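Protein bicaudal C homolog 1 (Homo sapiens, PDB 6GY4) probably binds RNA through KH domains, of which this is the N-terminal one. Local coordinates at residues E15-A20 with M79-T84; Q34-E39 with K72-M77. One frame throughout, in Å; residues are numbered along the deposited sequence.

Contact 1: residues E15-A20 with M79-T84; sequences EAMLQA and MSVLDT
Within residues 15-20, Met17 alone reaches the other segment, touching Val81 and Leu82 where helix 68-81 ends. Its CG lies 3.6 Å from Leu82 CD2, and its SD lies 3.7 Å from Val81 CG1. The two approaches differ in angle: the methionine crosses the valine nearly at right angles but meets the leucine on a slant. The chain of Met17 is folded rather than extended. CG sits beside the backbone N, and further bends at chi2 (-65°) and chi3 (-53°) bring the sulfur alongside Val81 CG1, a methyl that also lies 4.0 Å from Met17 CG. On the other side, Val81 CG1 stands anti to its own backbone N (chi1 171°), with its CA-CB bond directed at the partner helix. Leu82 reaches in differently. It is the first residue to abandon helical phi/psi, its CB does not aim straight at Met17, and the CD2 branch brings the side chain within range. Phe32 of helix 32-40 touches both Met17 and Val81, whereas Leu82 also rests on Leu14 and Lys13, so the helix end is fitted among the first two helices of the KH domain. With two apolar contacts, 109 Å² buried and a nearest CA separation of 8.6 Å (Met17 to Leu82), attachment here depends on van der Waals fit and hydrophobic burial, with no polar link between the segments.

Contact 2: residues Q34-E39 with K72-M77; sequences QKIMEE and KEAKEM
The CA-CB bond of Ile36 is directed toward helix 68-81, and its branches divide the contact between Ala74 and Met77. From CB the side chain forks. The CG2 branch, placed anti to the backbone N by a chi1 of -58°, approaches the small side chain of Ala74, with CG2 3.7 Å from Ala74 CB and 3.9 Å from Ala74 CA. Reaching the alpha carbon as well as the methyl means that the isoleucine lies close against the helix backbone, in keeping with the 6.3 Å between the CA atoms of Ile36 and Ala74. This is the pairing of the second and third helices in the type I KH fold, beta-alpha-alpha-beta-beta-alpha, whose three strands form an antiparallel sheet. Lys75, directed away from helix 32-40, forms a salt bridge with Glu5 of strand 2-8, tying helix 68-81 to that sheet. The other branch of Ile36 leaves CB through CG1, and a chi2 of 174° stretches it out to CD1. There the tip meets the root of Met77: Ile36 CD1 is 4.2 Å from Met77 CB, a looser approach than that to Ala74. Beyond CG the methionine is extended, and the two side chains pass one another in opposite directions.

Overall arrangement
Helix 68-81 is common to both contacts: its middle meets helix 32-40 in contact 2, and its C-terminal end meets helix 11-23 in contact 1. Contact 2 is the deeper, centred about 6 Å from the centre of the chain against about 9 Å for contact 1, and buries more surface, 154 against 109 Å². Both are purely apolar, yet the means differ. In contact 2 a branched isoleucine faces an alanine, letting the helices come close; in contact 1 a long, unbranched methionine, bent at chi2 and chi3, spans a wider gap where the helix gives way to a non-helical residue. Contact 2 is nested within the chain loop closed by contact 1, their centres about 13 Å apart.

Contact 1: residues E15-A20 with M79-T84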
loop_
_atom_site.group_PDB
_atom_site.type_symbol
_atom_site.label_atom_id
_atom_site.label_comp_id
_atom_site.label_asym_id
_atom_site.label_seq_id
_atom_site.Cartn_x
_atom_site.Cartn_y
_atom_site.Cartn_z
ATOM N N GLU A 15 -8.129 -3.615 7.588
ATOM C CA GLU A 15 -9.041 -4.749 7.691
ATOM C C GLU A 15 -10.185 -4.618 6.693
ATOM O O GLU A 15 -10.502 -5.566 5.965
ATOM C CB GLU A 15 -9.575 -4.862 9.121
ATOM C CG GLU A 15 -10.219 -6.206 9.447
ATOM C CD GLU A 15 -10.972 -6.192 10.767
ATOM O OE1 GLU A 15 -10.701 -5.303 11.601
ATOM O OE2 GLU A 15 -11.842 -7.067 10.968
ATOM N N ALA A 16 -10.801 -3.434 6.628
ATOM C CA ALA A 16 -11.941 -3.238 5.741
ATOM C C ALA A 16 -11.521 -3.245 4.277
ATOM O O ALA A 16 -12.264 -3.732 3.415
ATOM C CB ALA A 16 -12.659 -1.932 6.086
ATOM N N MET A 17 -10.341 -2.700 3.969
ATOM C CA MET A 17 -9.900 -2.651 2.579
ATOM C C MET A 17 -9.654 -4.048 2.027
ATOM O O MET A 17 -9.978 -4.329 0.866
ATOM C CB MET A 17 -8.639 -1.796 2.453
ATOM C CG MET A 17 -8.862 -0.308 2.656
ATOM S SD MET A 17 -9.908 0.434 1.389
ATOM C CE MET A 17 -9.066 -0.104 -0.098
ATOM N N LEU A 18 -9.080 -4.938 2.839
ATOM C CA LEU A 18 -8.822 -6.295 2.372
ATOM C C LEU A 18 -10.120 -7.051 2.118
ATOM O O LEU A 18 -10.191 -7.878 1.203
ATOM C CB LEU A 18 -7.949 -7.037 3.381
ATOM C CG LEU A 18 -6.503 -6.548 3.453
ATOM C CD1 LEU A 18 -5.805 -7.127 4.669
ATOM C CD2 LEU A 18 -5.755 -6.906 2.177
ATOM N N GLN A 19 -11.158 -6.778 2.911
ATOM C CA GLN A 19 -12.439 -7.443 2.697
ATOM C C GLN A 19 -13.085 -6.971 1.398
ATOM O O GLN A 19 -13.535 -7.785 0.584
ATOM C CB GLN A 19 -13.361 -7.204 3.897
ATOM C CG GLN A 19 -12.885 -7.872 5.186
ATOM C CD GLN A 19 -13.772 -7.565 6.382
ATOM O OE1 GLN A 19 -14.455 -6.542 6.420
ATOM N NE2 GLN A 19 -13.762 -8.456 7.369
ATOM N N ALA A 20 -13.112 -5.654 1.179
ATOM C CA ALA A 20 -13.677 -5.105 -0.051
ATOM C C ALA A 20 -12.930 -5.598 -1.284
ATOM O O ALA A 20 -13.542 -5.854 -2.329
ATOM C CB ALA A 20 -13.655 -3.578 0.004
ATOM N N MET A 79 -1.466 5.742 2.308
ATOM C CA MET A 79 -1.640 6.405 3.596
ATOM C C MET A 79 -2.874 7.295 3.627
ATOM O O MET A 79 -3.454 7.499 4.698
ATOM C CB MET A 79 -0.392 7.213 3.945
ATOM C CG MET A 79 0.774 6.360 4.401
ATOM S SD MET A 79 0.330 5.337 5.818
ATOM C CE MET A 79 0.003 6.592 7.052
ATOM N N SER A 80 -3.291 7.840 2.482
ATOM C CA SER A 80 -4.497 8.661 2.474
ATOM C C SER A 80 -5.721 7.830 2.837
ATOM O O SER A 80 -6.634 8.317 3.512
ATOM C CB SER A 80 -4.675 9.327 1.108
ATOM O OG SER A 80 -4.735 8.363 0.072
ATOM N N VAL A 81 -5.745 6.569 2.410
ATOM C CA VAL A 81 -6.843 5.671 2.749
ATOM C C VAL A 81 -6.641 5.062 4.130
ATOM O O VAL A 81 -7.539 5.103 4.977
ATOM C CB VAL A 81 -6.987 4.584 1.671
ATOM C CG1 VAL A 81 -7.967 3.513 2.124
ATOM C CG2 VAL A 81 -7.436 5.199 0.351
ATOM N N LEU A 82 -5.465 4.493 4.385
ATOM C CA LEU A 82 -5.163 3.864 5.669
ATOM C C LEU A 82 -4.469 4.838 6.618
ATOM O O LEU A 82 -3.379 4.562 7.124
ATOM C CB LEU A 82 -4.323 2.610 5.444
ATOM C CG LEU A 82 -4.858 1.678 4.344
ATOM C CD1 LEU A 82 -3.916 0.513 4.048
ATOM C CD2 LEU A 82 -6.248 1.159 4.686
ATOM N N ASP A 83 -5.096 5.989 6.888
ATOM C CA ASP A 83 -4.438 7.078 7.611
ATOM C C ASP A 83 -4.236 6.702 9.074
ATOM O O ASP A 83 -4.728 5.659 9.520
ATOM C CB ASP A 83 -5.242 8.381 7.469
ATOM C CG ASP A 83 -4.455 9.619 7.895
ATOM O OD1 ASP A 83 -5.003 10.441 8.660
ATOM O OD2 ASP A 83 -3.284 9.762 7.480
ATOM N N THR A 84 -3.494 7.525 9.812
ATOM C CA THR A 84 -3.190 7.259 11.215
ATOM C C THR A 84 -3.401 8.514 12.053
ATOM O O THR A 84 -4.361 8.618 12.815
ATOM C CB THR A 84 -1.739 6.766 11.403
ATOM O OG1 THR A 84 -0.824 7.751 10.908
ATOM C CG2 THR A 84 -1.515 5.468 10.651
#

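Contact 2: residues Q34-E39 with K72-M77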
loop_
_atom_site.group_PDB
_atom_site.type_symbol
_atom_site.label_atom_id
_atom_site.label_comp_id
_atom_site.label_asym_id
_atom_site.label_seq_id
_atom_site.Cartn_x
_atom_site.Cartn_y
_atom_site.Cartn_z
ATOM N N GLN A 34 -3.480 -3.693 -6.175
ATOM C CA GLN A 34 -2.934 -4.040 -7.483
ATOM C C GLN A 34 -3.058 -2.877 -8.457
ATOM O O GLN A 34 -2.273 -2.778 -9.406
ATOM C CB GLN A 34 -3.632 -5.283 -8.040
ATOM C CG GLN A 34 -3.768 -6.427 -7.047
ATOM C CD GLN A 34 -4.307 -7.694 -7.684
ATOM O OE1 GLN A 34 -3.703 -8.243 -8.604
ATOM N NE2 GLN A 34 -5.456 -8.162 -7.201
ATOM N N LYS A 35 -4.032 -1.990 -8.246
ATOM C CA LYS A 35 -4.105 -0.790 -9.068
ATOM C C LYS A 35 -2.926 0.130 -8.783
ATOM O O LYS A 35 -2.322 0.680 -9.708
ATOM C CB LYS A 35 -5.429 -0.064 -8.833
ATOM N N ILE A 36 -2.582 0.301 -7.504
ATOM C CA ILE A 36 -1.416 1.102 -7.147
ATOM C C ILE A 36 -0.139 0.424 -7.622
ATOM O O ILE A 36 0.776 1.083 -8.132
ATOM C CB ILE A 36 -1.391 1.355 -5.630
ATOM C CG1 ILE A 36 -2.671 2.062 -5.187
ATOM C CG2 ILE A 36 -0.163 2.171 -5.236
ATOM C CD1 ILE A 36 -2.794 2.223 -3.698
ATOM N N MET A 37 -0.056 -0.900 -7.468
ATOM C CA MET A 37 1.134 -1.627 -7.896
ATOM C C MET A 37 1.334 -1.517 -9.401
ATOM O O MET A 37 2.454 -1.304 -9.876
ATOM C CB MET A 37 1.033 -3.092 -7.474
ATOM C CG MET A 37 1.265 -3.339 -5.997
ATOM S SD MET A 37 0.976 -5.063 -5.560
ATOM C CE MET A 37 2.077 -5.885 -6.709
ATOM N N GLU A 38 0.255 -1.670 -10.171
ATOM C CA GLU A 38 0.363 -1.524 -11.618
ATOM C C GLU A 38 0.639 -0.076 -12.002
ATOM O O GLU A 38 1.413 0.191 -12.928
ATOM C CB GLU A 38 -0.911 -2.029 -12.295
ATOM N N GLU A 39 0.023 0.873 -11.292
ATOM C CA GLU A 39 0.191 2.279 -11.639
ATOM C C GLU A 39 1.583 2.781 -11.277
ATOM O O GLU A 39 2.172 3.575 -12.018
ATOM C CB GLU A 39 -0.870 3.125 -10.938
ATOM C CG GLU A 39 -1.349 4.294 -11.767
ATOM C CD GLU A 39 -2.136 3.842 -12.974
ATOM O OE1 GLU A 39 -3.114 3.087 -12.794
ATOM O OE2 GLU A 39 -1.773 4.228 -14.106
ATOM N N LYS A 72 7.498 6.514 -3.135
ATOM C CA LYS A 72 6.947 7.708 -2.507
ATOM C C LYS A 72 5.521 7.972 -2.975
ATOM O O LYS A 72 4.687 8.456 -2.200
ATOM C CB LYS A 72 7.843 8.911 -2.799
ATOM N N GLU A 73 5.222 7.657 -4.238
ATOM C CA GLU A 73 3.881 7.895 -4.765
ATOM C C GLU A 73 2.905 6.817 -4.313
ATOM O O GLU A 73 1.718 7.093 -4.114
ATOM C CB GLU A 73 3.921 7.967 -6.289
ATOM C CG GLU A 73 4.677 9.155 -6.846
ATOM C CD GLU A 73 4.932 9.025 -8.332
ATOM O OE1 GLU A 73 4.637 7.946 -8.885
ATOM O OE2 GLU A 73 5.428 9.994 -8.944
ATOM N N ALA A 74 3.380 5.579 -4.168
ATOM C CA ALA A 74 2.514 4.527 -3.653
ATOM C C ALA A 74 2.189 4.760 -2.184
ATOM O O ALA A 74 1.063 4.508 -1.744
ATOM C CB ALA A 74 3.169 3.162 -3.855
ATOM N N LYS A 75 3.164 5.253 -1.415
ATOM C CA LYS A 75 2.937 5.490 0.004
ATOM C C LYS A 75 1.932 6.613 0.228
ATOM O O LYS A 75 1.091 6.523 1.130
ATOM C CB LYS A 75 4.259 5.806 0.701
ATOM C CG LYS A 75 4.122 6.028 2.200
ATOM C CD LYS A 75 5.391 6.603 2.807
ATOM C CE LYS A 75 5.226 6.802 4.308
ATOM N NZ LYS A 75 6.356 7.563 4.909
ATOM N N GLU A 76 2.000 7.679 -0.576
ATOM C CA GLU A 76 1.077 8.793 -0.384
ATOM C C GLU A 76 -0.363 8.365 -0.643
ATOM O O GLU A 76 -1.291 8.862 0.006
ATOM C CB GLU A 76 1.463 9.971 -1.283
ATOM C CG GLU A 76 1.084 9.812 -2.751
ATOM C CD GLU A 76 1.186 11.108 -3.530
ATOM O OE1 GLU A 76 1.539 12.139 -2.924
ATOM O OE2 GLU A 76 0.912 11.095 -4.750
ATOM N N MET A 77 -0.566 7.431 -1.578
ATOM C CA MET A 77 -1.914 6.971 -1.895
ATOM C C MET A 77 -2.438 6.031 -0.817
ATOM O O MET A 77 -3.571 6.178 -0.346
ATOM C CB MET A 77 -1.926 6.276 -3.260
ATOM C CG MET A 77 -1.487 7.143 -4.439
ATOM S SD MET A 77 -1.302 6.176 -5.956
ATOM C CE MET A 77 -0.476 7.351 -7.034
#